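Local coordinates for protein phospholipase C-beta (PLC-beta) (Sepia officinalis, PDB 3QR0) that belongs to the phospholipase C-beta family, combining a PH domain, EF-hand repeats, a TIM-barrel core of X and Y regions that holds a calcium ion, and a C2 domain, at residues L65-A68 with Y69-D72; K394-V397 with Y398-E402; A516-N519 with Y520-V524; F603-A606 with M607-L611; M736-D739 with G740-P743. All blocks are in the same frame, centred on the assembly; numbering follows the deposited sequence.

Along the chain the five contacts come strictly in series, each a short local unit of a different element. Contact 1 turns between the two outermost strands of the PH-domain sheet; contact 2 is a helical turn in the X region; contacts 3 and 4, both in the Y region, are the lead-in to strand 522-523 and the start of helix 605-613; contact 5 is a turn after strand 730-737 of the C2 domain. No two touch. Contacts 1 and 2 approach to about 4 Å between nearest atoms; D72 pairs with K406, and E402 weakly with R74. Contact 4, its centre about 9 Å from the chain centre, packs on C2 strands, joining barrel to C2 domain.

Contact 1: residues L65-A68 with Y69-D72; sequences LDLA and YVRD
D66, the last residue of strand 63-66, bonds to Y69 across the turn and works through both backbone and side chain. Its O accepts a nearly straight bond from Y69 N at 3.0 Å (170°), the donor standing above the carbonyl plane. With CG anti to the backbone N (chi1 -174°), its carboxylate swings forward over the turn: D66 OD1 takes A68 N at 2.9 Å, on the anti side and tilted well out of the carboxylate plane, which makes an Asx turn, and it also pairs with K157. D66 OD2 lies 3.8 Å from Y69 CE2, carboxylate and ring planes being 56° apart, and a water joins it to the phenol by donating to D66 OD2 (2.8 Å) and Y69 OH (3.1 Å). That hydroxyl is also bonded to P757 O, so the ring is held at its far end. L67 points its side chain the same way as V70, alongside it, with L67 CD2 3.6 Å from V70 CG2, while its O receives a weak bond from V70 N. A68 places CB 4.0 Å from the Y69 ring centroid, almost exactly on the ring normal, a CH-pi contact over one face that limits how the ring can turn. Beyond the turn, R71 and D72 both face C109, a classic beta bulge at the start of strand 70-75. Backbone bonds tie L65 to L52 of strand 51-54 and L67 to Y50; V70 packs on strand 105-110, and L67 and V70 also lie against helix 127-141.

Contact 2: residues K394-V397 with Y398-E402; sequences KDVV and YAIAE
K394 and Y398, one helical turn apart, run side by side in the same direction. The aliphatic part of the lysine does the touching: K394 CG, set anti to the backbone N (chi1 -177°), lies 3.9 Å from Y398 CE2, and the extended chain beyond CG runs alongside without approaching as closely. The ring itself turns an edge to the backbone, with Y398 CD2 3.2 Å from K394 O and that oxygen near the ring plane. K394 O therefore meets two parts of the tyrosine, since it also accepts the helical bond from Y398 N at 3.2 Å. On the buried face V396 and I400 meet at an angle rather than in line. With I400 CG1 beside the backbone N (chi1 -68°), I400 CD1 is directed to V396 CG1, 3.8 Å away. The same pair is joined along the backbone by I400 N to V396 O, 2.8 Å and 163°. Two more i to i+4 bonds, A399 N to D395 O and A401 N to V397 O, complete the run of an ordinary alpha-helix. Helix 393-403 covers the barrel from outside: V396 and I400 sit on strand 366-372 and on helix 354-361, V397 packs on helix 422-436, and Y398 reaches E434 of that helix. E402, near its end, forms a salt bridge with R357 of helix 354-361.

Contact 3: residues A516-N519 with Y520-V524; sequences ALVN and YIQPV
N519 and Y520 form the bend that leads from the loop after helix 512-515 into strand 522-523, an outermost strand of the parallel sheet belonging to the TIM-barrel core. No backbone-to-backbone hydrogen bond joins residues 516-519 to 520-524; the bend is held by a side chain and by water. N519 has an extended phi but a psi of -78°, which swings Y520 N round toward the residue's own side-chain amide, whose OD1 accepts that N-H. This bond from Y520 N to N519 OD1 is 2.8 Å long, the donor sitting well to one side of the C=O direction, at 101°, but only slightly tilted from the amide plane. A water receives N519 N at 2.8 Å and I521 N at 3.0 Å, so the amides of N519 and I521, either side of Y520, are joined through it. The other amide end, N519 ND2, is bonded to L441 O. N519 OD1 also lies 3.3 Å from Y520 CD2, with amide and ring planes 62° apart, and the phenol reaches away to its own partners, H448 O and I445 N. The Y520 side chain touches P444, P457 and L467, the last in strand 466-469 of the X region, and I521 touches L467 too, so the bend bridges the X and Y halves of the core. On the near side of the bend, V518 CG1 packs against the chain entering the strand, 3.9 Å from Q522 CA. The extended Q522 chain carries OE1 to a second water, which bridges N519 O at 2.7 Å and Q522 OE1 at a short 2.5 Å.

Contact 4: residues F603-A606 with M607-L611; sequences FDIA and MCVNL
D604 caps the N-terminus of helix 605-613 in the Y region of the TIM-barrel core. Its backbone O accepts from C608 N at 3.1 Å, nearly straight at 177°. Its side chain adds a second bond: D604 OD1 receives M607 N at 3.4 Å, a weak capping bond. The carboxylate gets there because CG sits between the backbone N and the carbonyl carbon (chi1 58°), folding it back over the first turn. The stronger partner of this carboxylate lies elsewhere, in the backbone N of N582 bonded to OD2; both oxygens are thus engaged, and the amides at the helix start would be expected to stabilise the negative charge. I605 O and A606 O continue the pattern with V609 N and N610 N, each at 3.0 Å, and N610 ND2 is hydrogen-bonded to N335 OD1. Outward from the backbone, I605 and V609 lie side by side and point the same way. I605 CG1 stands anti to the backbone N, and the turn at chi2 (-87°) brings CD1 to V609 CG2; both residues rest on Y676 of the C2 strand 669-676. M607 takes another course: its chain is bent at chi2 and chi3 and leads away from residues 603-606, and the side chain touches Y114 and N582. F603, just ahead of the cap, is edge-to-face with Y114 of the PH region and presents an edge to L611, F603 CE1 to L611 CD1 4.5 Å. Tightest among the apolar pairs is I605 CD1 to V609 CG2, at 3.6 Å.

Contact 5: residues M736-D739 with G740-P743; sequences MPLD and GIKP
I741 folds back over M736, P737 and L738, and its side chain can be followed outward from the backbone. I741 CB lies 3.5 Å from P737 O. The branch I741 CG2, placed between the backbone N and the carbonyl carbon, comes to 3.6 Å from L738 O and also faces L738 CA. The other branch leaves through CG1, anti to the backbone N (chi1 -166°), and stays extended at chi2. That straight course carries I741 CD1 to the apolar end of the contact, 4.1 Å from M736 CB and 4.2 Å from L738 CD2. L738 and I741 lie side by side, and L738 CD2 is the methyl that meets I741 CD1. What returns the chain is a type II beta turn from L738 to I741, closed by a weak bond from I741 N to L738 O at 3.4 Å and 168°. G740 holds the third position of the turn with phi 89°, a conformation suited to a residue without a side chain, because a CB there would collide with D739 O. D739 points its side chain off the turn and has a long, weak ion pair with R318. Strand 730-737 ends here at the edge of its C2 sheet, where M736, L738 and I741 all pack on V719 of strand 718-725. The chain then runs on toward strand 746-751 of the other C2 sheet. The turn probably depends more on its type II backbone geometry and on buried apolar contact at I741 than on its one weak hydrogen bond.

Contact 1: residues L65-A68 with Y69-D72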
loop_
_atom_site.group_PDB
_atom_site.type_symbol
_atom_site.label_atom_id
_atom_site.label_comp_id
_atom_site.label_asym_id
_atom_site.label_seq_id
_atom_site.Cartn_x
_atom_site.Cartn_y
_atom_site.Cartn_z
ATOM N N LEU A 65 11.531 5.590 -17.175
ATOM C CA LEU A 65 10.527 5.617 -16.128
ATOM C C LEU A 65 10.699 4.367 -15.269
ATOM O O LEU A 65 10.678 3.240 -15.780
ATOM C CB LEU A 65 9.118 5.649 -16.713
ATOM C CG LEU A 65 8.650 6.952 -17.360
ATOM C CD1 LEU A 65 7.251 6.763 -17.940
ATOM C CD2 LEU A 65 8.674 8.116 -16.367
ATOM N N ASP A 66 10.896 4.578 -13.974
ATOM C CA ASP A 66 10.970 3.495 -13.002
ATOM C C ASP A 66 9.542 3.036 -12.756
ATOM O O ASP A 66 8.723 3.795 -12.228
ATOM C CB ASP A 66 11.614 4.011 -11.710
ATOM C CG ASP A 66 11.874 2.916 -10.687
ATOM O OD1 ASP A 66 11.163 1.898 -10.680
ATOM O OD2 ASP A 66 12.798 3.093 -9.863
ATOM N N LEU A 67 9.245 1.794 -13.138
ATOM C CA LEU A 67 7.880 1.276 -13.052
ATOM C C LEU A 67 7.373 1.162 -11.607
ATOM O O LEU A 67 6.170 1.012 -11.387
ATOM C CB LEU A 67 7.766 -0.072 -13.765
ATOM C CG LEU A 67 7.976 -0.046 -15.281
ATOM C CD1 LEU A 67 7.745 -1.424 -15.871
ATOM C CD2 LEU A 67 7.067 0.977 -15.957
ATOM N N ALA A 68 8.284 1.263 -10.638
ATOM C CA ALA A 68 7.920 1.345 -9.222
ATOM C C ALA A 68 6.995 2.530 -8.908
ATOM O O ALA A 68 6.268 2.492 -7.923
ATOM C CB ALA A 68 9.170 1.419 -8.358
ATOM N N TYR A 69 7.035 3.577 -9.730
ATOM C CA TYR A 69 6.207 4.763 -9.503
ATOM C C TYR A 69 5.174 5.007 -10.609
ATOM O O TYR A 69 4.497 6.031 -10.613
ATOM C CB TYR A 69 7.114 5.971 -9.282
ATOM C CG TYR A 69 8.206 5.655 -8.276
ATOM C CD1 TYR A 69 7.884 5.300 -6.969
ATOM C CD2 TYR A 69 9.550 5.667 -8.640
ATOM C CE1 TYR A 69 8.870 4.975 -6.048
ATOM C CE2 TYR A 69 10.545 5.343 -7.725
ATOM C CZ TYR A 69 10.199 5.000 -6.433
ATOM O OH TYR A 69 11.180 4.684 -5.520
ATOM N N VAL A 70 5.034 4.056 -11.530
ATOM C CA VAL A 70 3.997 4.144 -12.556
ATOM C C VAL A 70 2.656 3.802 -11.908
ATOM O O VAL A 70 2.541 2.814 -11.175
ATOM C CB VAL A 70 4.290 3.231 -13.766
ATOM C CG1 VAL A 70 3.036 3.037 -14.612
ATOM C CG2 VAL A 70 5.429 3.826 -14.601
ATOM N N ARG A 71 1.663 4.650 -12.157
ATOM C CA ARG A 71 0.353 4.543 -11.511
ATOM C C ARG A 71 -0.702 3.979 -12.438
ATOM O O ARG A 71 -1.562 3.201 -12.026
ATOM C CB ARG A 71 -0.087 5.922 -11.010
ATOM C CG ARG A 71 0.843 6.518 -9.962
ATOM C CD ARG A 71 0.808 5.731 -8.676
ATOM N NE ARG A 71 1.854 6.133 -7.741
ATOM C CZ ARG A 71 1.954 5.698 -6.487
ATOM N NH1 ARG A 71 1.064 4.850 -5.987
ATOM N NH2 ARG A 71 2.947 6.125 -5.722
ATOM N N ASP A 72 -0.650 4.382 -13.697
ATOM C CA ASP A 72 -1.567 3.856 -14.678
ATOM C C ASP A 72 -0.990 4.027 -16.071
ATOM O O ASP A 72 -0.122 4.872 -16.299
ATOM C CB ASP A 72 -2.919 4.571 -14.577
ATOM C CG ASP A 72 -4.088 3.702 -15.033
ATOM O OD1 ASP A 72 -3.875 2.567 -15.521
ATOM O OD2 ASP A 72 -5.239 4.168 -14.904
HETATM O O HOH W 1 12.676 2.457 -7.146
#

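Contact 2: residues K394-V397 with Y398-E402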
loop_
_atom_site.group_PDB
_atom_site.type_symbol
_atom_site.label_atom_id
_atom_site.label_comp_id
_atom_site.label_asym_id
_atom_site.label_seq_id
_atom_site.Cartn_x
_atom_site.Cartn_y
_atom_site.Cartn_z
ATOM N N LYS A 394 -21.022 13.275 -13.765
ATOM C CA LYS A 394 -20.891 12.380 -14.922
ATOM C C LYS A 394 -19.432 11.978 -15.174
ATOM O O LYS A 394 -19.140 10.798 -15.376
ATOM C CB LYS A 394 -21.487 13.044 -16.173
ATOM C CG LYS A 394 -21.483 12.198 -17.436
ATOM C CD LYS A 394 -22.198 12.953 -18.558
ATOM C CE LYS A 394 -22.131 12.235 -19.891
ATOM N NZ LYS A 394 -23.065 12.856 -20.874
ATOM N N ASP A 395 -18.525 12.952 -15.146
ATOM C CA ASP A 395 -17.099 12.668 -15.320
ATOM C C ASP A 395 -16.580 11.709 -14.245
ATOM O O ASP A 395 -15.821 10.790 -14.550
ATOM C CB ASP A 395 -16.260 13.958 -15.301
ATOM C CG ASP A 395 -16.467 14.819 -16.540
ATOM O OD1 ASP A 395 -17.046 14.333 -17.535
ATOM O OD2 ASP A 395 -16.040 15.993 -16.523
ATOM N N VAL A 396 -16.984 11.920 -12.995
ATOM C CA VAL A 396 -16.543 11.050 -11.900
ATOM C C VAL A 396 -16.984 9.588 -12.108
ATOM O O VAL A 396 -16.168 8.666 -11.984
ATOM C CB VAL A 396 -17.020 11.575 -10.519
ATOM C CG1 VAL A 396 -16.808 10.530 -9.440
ATOM C CG2 VAL A 396 -16.295 12.870 -10.158
ATOM N N VAL A 397 -18.254 9.361 -12.433
ATOM C CA VAL A 397 -18.735 7.973 -12.567
ATOM C C VAL A 397 -18.113 7.228 -13.751
ATOM O O VAL A 397 -17.869 6.025 -13.669
ATOM C CB VAL A 397 -20.282 7.844 -12.575
ATOM C CG1 VAL A 397 -20.849 8.157 -11.178
ATOM C CG2 VAL A 397 -20.911 8.722 -13.640
ATOM N N TYR A 398 -17.835 7.934 -14.841
ATOM C CA TYR A 398 -17.083 7.337 -15.952
ATOM C C TYR A 398 -15.631 7.034 -15.550
ATOM O O TYR A 398 -15.051 6.054 -16.020
ATOM C CB TYR A 398 -17.161 8.220 -17.206
ATOM C CG TYR A 398 -18.426 7.974 -17.993
ATOM C CD1 TYR A 398 -18.497 6.930 -18.912
ATOM C CD2 TYR A 398 -19.561 8.751 -17.795
ATOM C CE1 TYR A 398 -19.656 6.682 -19.633
ATOM C CE2 TYR A 398 -20.734 8.511 -18.510
ATOM C CZ TYR A 398 -20.772 7.475 -19.429
ATOM O OH TYR A 398 -21.919 7.224 -20.139
ATOM N N ALA A 399 -15.063 7.858 -14.669
ATOM C CA ALA A 399 -13.739 7.597 -14.084
ATOM C C ALA A 399 -13.762 6.349 -13.203
ATOM O O ALA A 399 -12.891 5.474 -13.312
ATOM C CB ALA A 399 -13.270 8.803 -13.266
ATOM N N ILE A 400 -14.767 6.265 -12.337
ATOM C CA ILE A 400 -14.951 5.095 -11.483
ATOM C C ILE A 400 -15.130 3.827 -12.328
ATOM O O ILE A 400 -14.513 2.793 -12.051
ATOM C CB ILE A 400 -16.154 5.275 -10.516
ATOM C CG1 ILE A 400 -15.840 6.362 -9.477
ATOM C CG2 ILE A 400 -16.472 3.962 -9.804
ATOM C CD1 ILE A 400 -17.034 6.838 -8.674
ATOM N N ALA A 401 -15.955 3.920 -13.369
ATOM C CA ALA A 401 -16.223 2.780 -14.243
ATOM C C ALA A 401 -14.942 2.275 -14.920
ATOM O O ALA A 401 -14.767 1.072 -15.093
ATOM C CB ALA A 401 -17.286 3.142 -15.286
ATOM N N GLU A 402 -14.047 3.191 -15.282
ATOM C CA GLU A 402 -12.762 2.822 -15.878
ATOM C C GLU A 402 -11.846 2.048 -14.919
ATOM O O GLU A 402 -11.276 1.020 -15.289
ATOM C CB GLU A 402 -12.025 4.078 -16.377
ATOM C CG GLU A 402 -10.674 3.791 -17.027
ATOM C CD GLU A 402 -9.834 5.030 -17.274
ATOM O OE1 GLU A 402 -10.370 6.164 -17.248
ATOM O OE2 GLU A 402 -8.618 4.853 -17.509
#

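Contact 3: residues A516-N519 with Y520-V524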
loop_
_atom_site.group_PDB
_atom_site.type_symbol
_atom_site.label_atom_id
_atom_site.label_comp_id
_atom_site.label_asym_id
_atom_site.label_seq_id
_atom_site.Cartn_x
_atom_site.Cartn_y
_atom_site.Cartn_z
ATOM N N ALA A 516 -34.025 3.247 -5.877
ATOM C CA ALA A 516 -34.087 1.968 -6.603
ATOM C C ALA A 516 -32.745 1.253 -6.747
ATOM O O ALA A 516 -32.707 0.034 -6.877
ATOM C CB ALA A 516 -34.708 2.179 -7.996
ATOM N N LEU A 517 -31.648 2.004 -6.729
ATOM C CA LEU A 517 -30.315 1.416 -6.876
ATOM C C LEU A 517 -29.736 0.878 -5.558
ATOM O O LEU A 517 -28.704 0.210 -5.569
ATOM C CB LEU A 517 -29.352 2.442 -7.472
ATOM C CG LEU A 517 -29.792 3.097 -8.787
ATOM C CD1 LEU A 517 -28.770 4.122 -9.219
ATOM C CD2 LEU A 517 -30.018 2.058 -9.886
ATOM N N VAL A 518 -30.396 1.167 -4.436
ATOM C CA VAL A 518 -29.901 0.772 -3.116
ATOM C C VAL A 518 -30.485 -0.574 -2.713
ATOM O O VAL A 518 -31.672 -0.829 -2.916
ATOM C CB VAL A 518 -30.248 1.831 -2.045
ATOM C CG1 VAL A 518 -29.667 1.441 -0.692
ATOM C CG2 VAL A 518 -29.735 3.207 -2.472
ATOM N N ASN A 519 -29.646 -1.440 -2.154
ATOM C CA ASN A 519 -30.106 -2.750 -1.684
ATOM C C ASN A 519 -29.376 -3.209 -0.424
ATOM O O ASN A 519 -29.926 -3.100 0.667
ATOM C CB ASN A 519 -30.043 -3.807 -2.802
ATOM C CG ASN A 519 -28.843 -3.634 -3.717
ATOM O OD1 ASN A 519 -27.705 -3.792 -3.293
ATOM N ND2 ASN A 519 -29.099 -3.318 -4.984
ATOM N N TYR A 520 -28.148 -3.704 -0.565
ATOM C CA TYR A 520 -27.445 -4.315 0.568
ATOM C C TYR A 520 -26.768 -3.309 1.488
ATOM O O TYR A 520 -26.445 -3.639 2.631
ATOM C CB TYR A 520 -26.417 -5.339 0.076
ATOM C CG TYR A 520 -27.078 -6.512 -0.598
ATOM C CD1 TYR A 520 -27.841 -7.412 0.136
ATOM C CD2 TYR A 520 -26.966 -6.705 -1.972
ATOM C CE1 TYR A 520 -28.468 -8.479 -0.473
ATOM C CE2 TYR A 520 -27.583 -7.768 -2.592
ATOM C CZ TYR A 520 -28.338 -8.654 -1.841
ATOM O OH TYR A 520 -28.954 -9.714 -2.455
ATOM N N ILE A 521 -26.546 -2.092 0.998
ATOM C CA ILE A 521 -25.849 -1.080 1.778
ATOM C C ILE A 521 -26.784 0.088 2.006
ATOM O O ILE A 521 -26.587 1.173 1.456
ATOM C CB ILE A 521 -24.544 -0.592 1.092
ATOM C CG1 ILE A 521 -23.774 -1.756 0.459
ATOM C CG2 ILE A 521 -23.669 0.138 2.106
ATOM C CD1 ILE A 521 -23.290 -2.805 1.439
ATOM N N GLN A 522 -27.811 -0.140 2.817
ATOM C CA GLN A 522 -28.823 0.870 3.064
ATOM C C GLN A 522 -28.483 1.674 4.314
ATOM O O GLN A 522 -28.533 1.142 5.416
ATOM C CB GLN A 522 -30.206 0.233 3.217
ATOM C CG GLN A 522 -31.313 1.253 3.308
ATOM C CD GLN A 522 -32.664 0.640 3.594
ATOM O OE1 GLN A 522 -32.888 -0.553 3.359
ATOM N NE2 GLN A 522 -33.581 1.460 4.103
ATOM N N PRO A 523 -28.150 2.965 4.147
ATOM C CA PRO A 523 -27.832 3.787 5.308
ATOM C C PRO A 523 -29.089 4.202 6.056
ATOM O O PRO A 523 -30.013 4.738 5.449
ATOM C CB PRO A 523 -27.139 5.008 4.696
ATOM C CG PRO A 523 -27.705 5.121 3.325
ATOM C CD PRO A 523 -28.186 3.755 2.906
ATOM N N VAL A 524 -29.116 3.944 7.358
ATOM C CA VAL A 524 -30.247 4.309 8.201
ATOM C C VAL A 524 -29.760 5.055 9.434
ATOM O O VAL A 524 -28.602 4.920 9.840
ATOM C CB VAL A 524 -31.062 3.068 8.652
ATOM C CG1 VAL A 524 -31.621 2.320 7.443
ATOM C CG2 VAL A 524 -30.212 2.141 9.524
HETATM O O HOH W 2 -26.875 -1.054 -1.842
HETATM O O HOH W 3 -32.313 -1.874 1.262
#

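Contact 4: residues F603-A606 with M607-L611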
loop_
_atom_site.group_PDB
_atom_site.type_symbol
_atom_site.label_atom_id
_atom_site.label_comp_id
_atom_site.label_asym_id
_atom_site.label_seq_id
_atom_site.Cartn_x
_atom_site.Cartn_y
_atom_site.Cartn_z
ATOM N N PHE A 603 -0.983 12.127 3.648
ATOM C CA PHE A 603 -0.056 11.023 3.903
ATOM C C PHE A 603 0.499 11.042 5.321
ATOM O O PHE A 603 1.709 10.991 5.535
ATOM C CB PHE A 603 1.064 11.033 2.867
ATOM C CG PHE A 603 0.590 10.690 1.478
ATOM C CD1 PHE A 603 0.175 9.398 1.180
ATOM C CD2 PHE A 603 0.524 11.657 0.487
ATOM C CE1 PHE A 603 -0.275 9.070 -0.091
ATOM C CE2 PHE A 603 0.069 11.339 -0.790
ATOM C CZ PHE A 603 -0.328 10.045 -1.076
ATOM N N ASP A 604 -0.407 11.101 6.289
ATOM C CA ASP A 604 -0.035 11.040 7.690
ATOM C C ASP A 604 0.064 9.573 8.133
ATOM O O ASP A 604 -0.107 8.660 7.320
ATOM C CB ASP A 604 -1.016 11.847 8.552
ATOM C CG ASP A 604 -2.471 11.382 8.432
ATOM O OD1 ASP A 604 -2.787 10.449 7.650
ATOM O OD2 ASP A 604 -3.310 11.980 9.141
ATOM N N ILE A 605 0.360 9.350 9.411
ATOM C CA ILE A 605 0.523 7.983 9.929
ATOM C C ILE A 605 -0.658 7.068 9.550
ATOM O O ILE A 605 -0.459 5.916 9.151
ATOM C CB ILE A 605 0.794 7.987 11.467
ATOM C CG1 ILE A 605 1.009 6.558 11.998
ATOM C CG2 ILE A 605 -0.325 8.709 12.219
ATOM C CD1 ILE A 605 -0.271 5.826 12.378
ATOM N N ALA A 606 -1.875 7.596 9.633
ATOM C CA ALA A 606 -3.077 6.819 9.329
ATOM C C ALA A 606 -3.075 6.249 7.907
ATOM O O ALA A 606 -3.359 5.069 7.713
ATOM C CB ALA A 606 -4.314 7.663 9.546
ATOM N N MET A 607 -2.753 7.084 6.920
ATOM C CA MET A 607 -2.705 6.633 5.527
ATOM C C MET A 607 -1.532 5.693 5.250
ATOM O O MET A 607 -1.681 4.716 4.522
ATOM C CB MET A 607 -2.684 7.818 4.546
ATOM C CG MET A 607 -4.071 8.315 4.138
ATOM S SD MET A 607 -5.191 7.008 3.576
ATOM C CE MET A 607 -4.338 6.405 2.126
ATOM N N CYS A 608 -0.377 5.989 5.835
ATOM C CA CYS A 608 0.785 5.102 5.750
ATOM C C CYS A 608 0.456 3.682 6.225
ATOM O O CYS A 608 0.804 2.709 5.560
ATOM C CB CYS A 608 1.955 5.669 6.557
ATOM S SG CYS A 608 2.650 7.182 5.865
ATOM N N VAL A 609 -0.239 3.580 7.357
ATOM C CA VAL A 609 -0.641 2.288 7.921
ATOM C C VAL A 609 -1.716 1.610 7.068
ATOM O O VAL A 609 -1.650 0.407 6.810
ATOM C CB VAL A 609 -1.160 2.446 9.373
ATOM C CG1 VAL A 609 -1.770 1.160 9.880
ATOM C CG2 VAL A 609 -0.027 2.897 10.293
ATOM N N ASN A 610 -2.693 2.391 6.624
ATOM C CA ASN A 610 -3.781 1.875 5.805
ATOM C C ASN A 610 -3.272 1.214 4.527
ATOM O O ASN A 610 -3.622 0.072 4.228
ATOM C CB ASN A 610 -4.757 2.997 5.456
ATOM C CG ASN A 610 -6.009 2.488 4.773
ATOM O OD1 ASN A 610 -6.861 1.855 5.400
ATOM N ND2 ASN A 610 -6.131 2.763 3.479
ATOM N N LEU A 611 -2.428 1.925 3.787
ATOM C CA LEU A 611 -1.887 1.394 2.540
ATOM C C LEU A 611 -0.981 0.190 2.801
ATOM O O LEU A 611 -0.987 -0.770 2.030
ATOM C CB LEU A 611 -1.145 2.478 1.764
ATOM C CG LEU A 611 -2.045 3.638 1.321
ATOM C CD1 LEU A 611 -1.213 4.736 0.673
ATOM C CD2 LEU A 611 -3.128 3.152 0.386
#

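Contact 5: residues M736-D739 with G740-P743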
loop_
_atom_site.group_PDB
_atom_site.type_symbol
_atom_site.label_atom_id
_atom_site.label_comp_id
_atom_site.label_asym_id
_atom_site.label_seq_id
_atom_site.Cartn_x
_atom_site.Cartn_y
_atom_site.Cartn_z
ATOM N N MET A 736 4.522 -4.070 9.114
ATOM C CA MET A 736 4.566 -5.520 9.194
ATOM C C MET A 736 3.462 -6.011 10.137
ATOM O O MET A 736 3.610 -5.939 11.352
ATOM C CB MET A 736 5.934 -5.968 9.708
ATOM C CG MET A 736 7.075 -5.707 8.729
ATOM S SD MET A 736 8.690 -6.054 9.457
ATOM C CE MET A 736 8.871 -4.638 10.536
ATOM N N PRO A 737 2.337 -6.489 9.580
ATOM C CA PRO A 737 1.279 -7.046 10.430
ATOM C C PRO A 737 1.800 -8.238 11.225
ATOM O O PRO A 737 2.567 -9.033 10.685
ATOM C CB PRO A 737 0.218 -7.487 9.417
ATOM C CG PRO A 737 0.489 -6.665 8.205
ATOM C CD PRO A 737 1.970 -6.542 8.156
ATOM N N LEU A 738 1.408 -8.354 12.492
ATOM C CA LEU A 738 1.904 -9.437 13.348
ATOM C C LEU A 738 1.304 -10.783 12.957
ATOM O O LEU A 738 1.881 -11.824 13.260
ATOM C CB LEU A 738 1.633 -9.165 14.826
ATOM C CG LEU A 738 2.191 -7.882 15.442
ATOM C CD1 LEU A 738 2.128 -7.988 16.963
ATOM C CD2 LEU A 738 3.613 -7.586 14.971
ATOM N N ASP A 739 0.144 -10.754 12.304
ATOM C CA ASP A 739 -0.413 -11.942 11.660
ATOM C C ASP A 739 0.520 -12.322 10.504
ATOM O O ASP A 739 0.536 -11.663 9.471
ATOM C CB ASP A 739 -1.835 -11.648 11.152
ATOM C CG ASP A 739 -2.499 -12.850 10.479
ATOM O OD1 ASP A 739 -3.539 -12.640 9.808
ATOM O OD2 ASP A 739 -2.002 -13.992 10.609
ATOM N N GLY A 740 1.318 -13.363 10.707
ATOM C CA GLY A 740 2.232 -13.850 9.672
ATOM C C GLY A 740 3.618 -13.225 9.656
ATOM O O GLY A 740 4.418 -13.538 8.773
ATOM N N ILE A 741 3.930 -12.358 10.621
ATOM C CA ILE A 741 5.264 -11.762 10.679
ATOM C C ILE A 741 6.331 -12.863 10.770
ATOM O O ILE A 741 6.134 -13.890 11.429
ATOM C CB ILE A 741 5.427 -10.744 11.848
ATOM C CG1 ILE A 741 6.705 -9.911 11.653
ATOM C CG2 ILE A 741 5.426 -11.455 13.198
ATOM C CD1 ILE A 741 6.829 -8.736 12.596
ATOM N N LYS A 742 7.445 -12.647 10.080
ATOM C CA LYS A 742 8.535 -13.609 10.043
ATOM C C LYS A 742 9.676 -13.097 10.903
ATOM O O LYS A 742 10.181 -12.001 10.657
ATOM C CB LYS A 742 9.049 -13.775 8.623
ATOM C CG LYS A 742 8.074 -14.356 7.632
ATOM C CD LYS A 742 8.842 -14.670 6.372
ATOM C CE LYS A 742 7.981 -15.073 5.225
ATOM N NZ LYS A 742 8.861 -15.331 4.072
ATOM N N PRO A 743 10.105 -13.884 11.903
ATOM C CA PRO A 743 11.150 -13.424 12.811
ATOM C C PRO A 743 12.566 -13.618 12.262
ATOM O O PRO A 743 12.746 -14.055 11.122
ATOM C CB PRO A 743 10.932 -14.301 14.043
ATOM C CG PRO A 743 10.448 -15.584 13.479
ATOM C CD PRO A 743 9.619 -15.228 12.273
#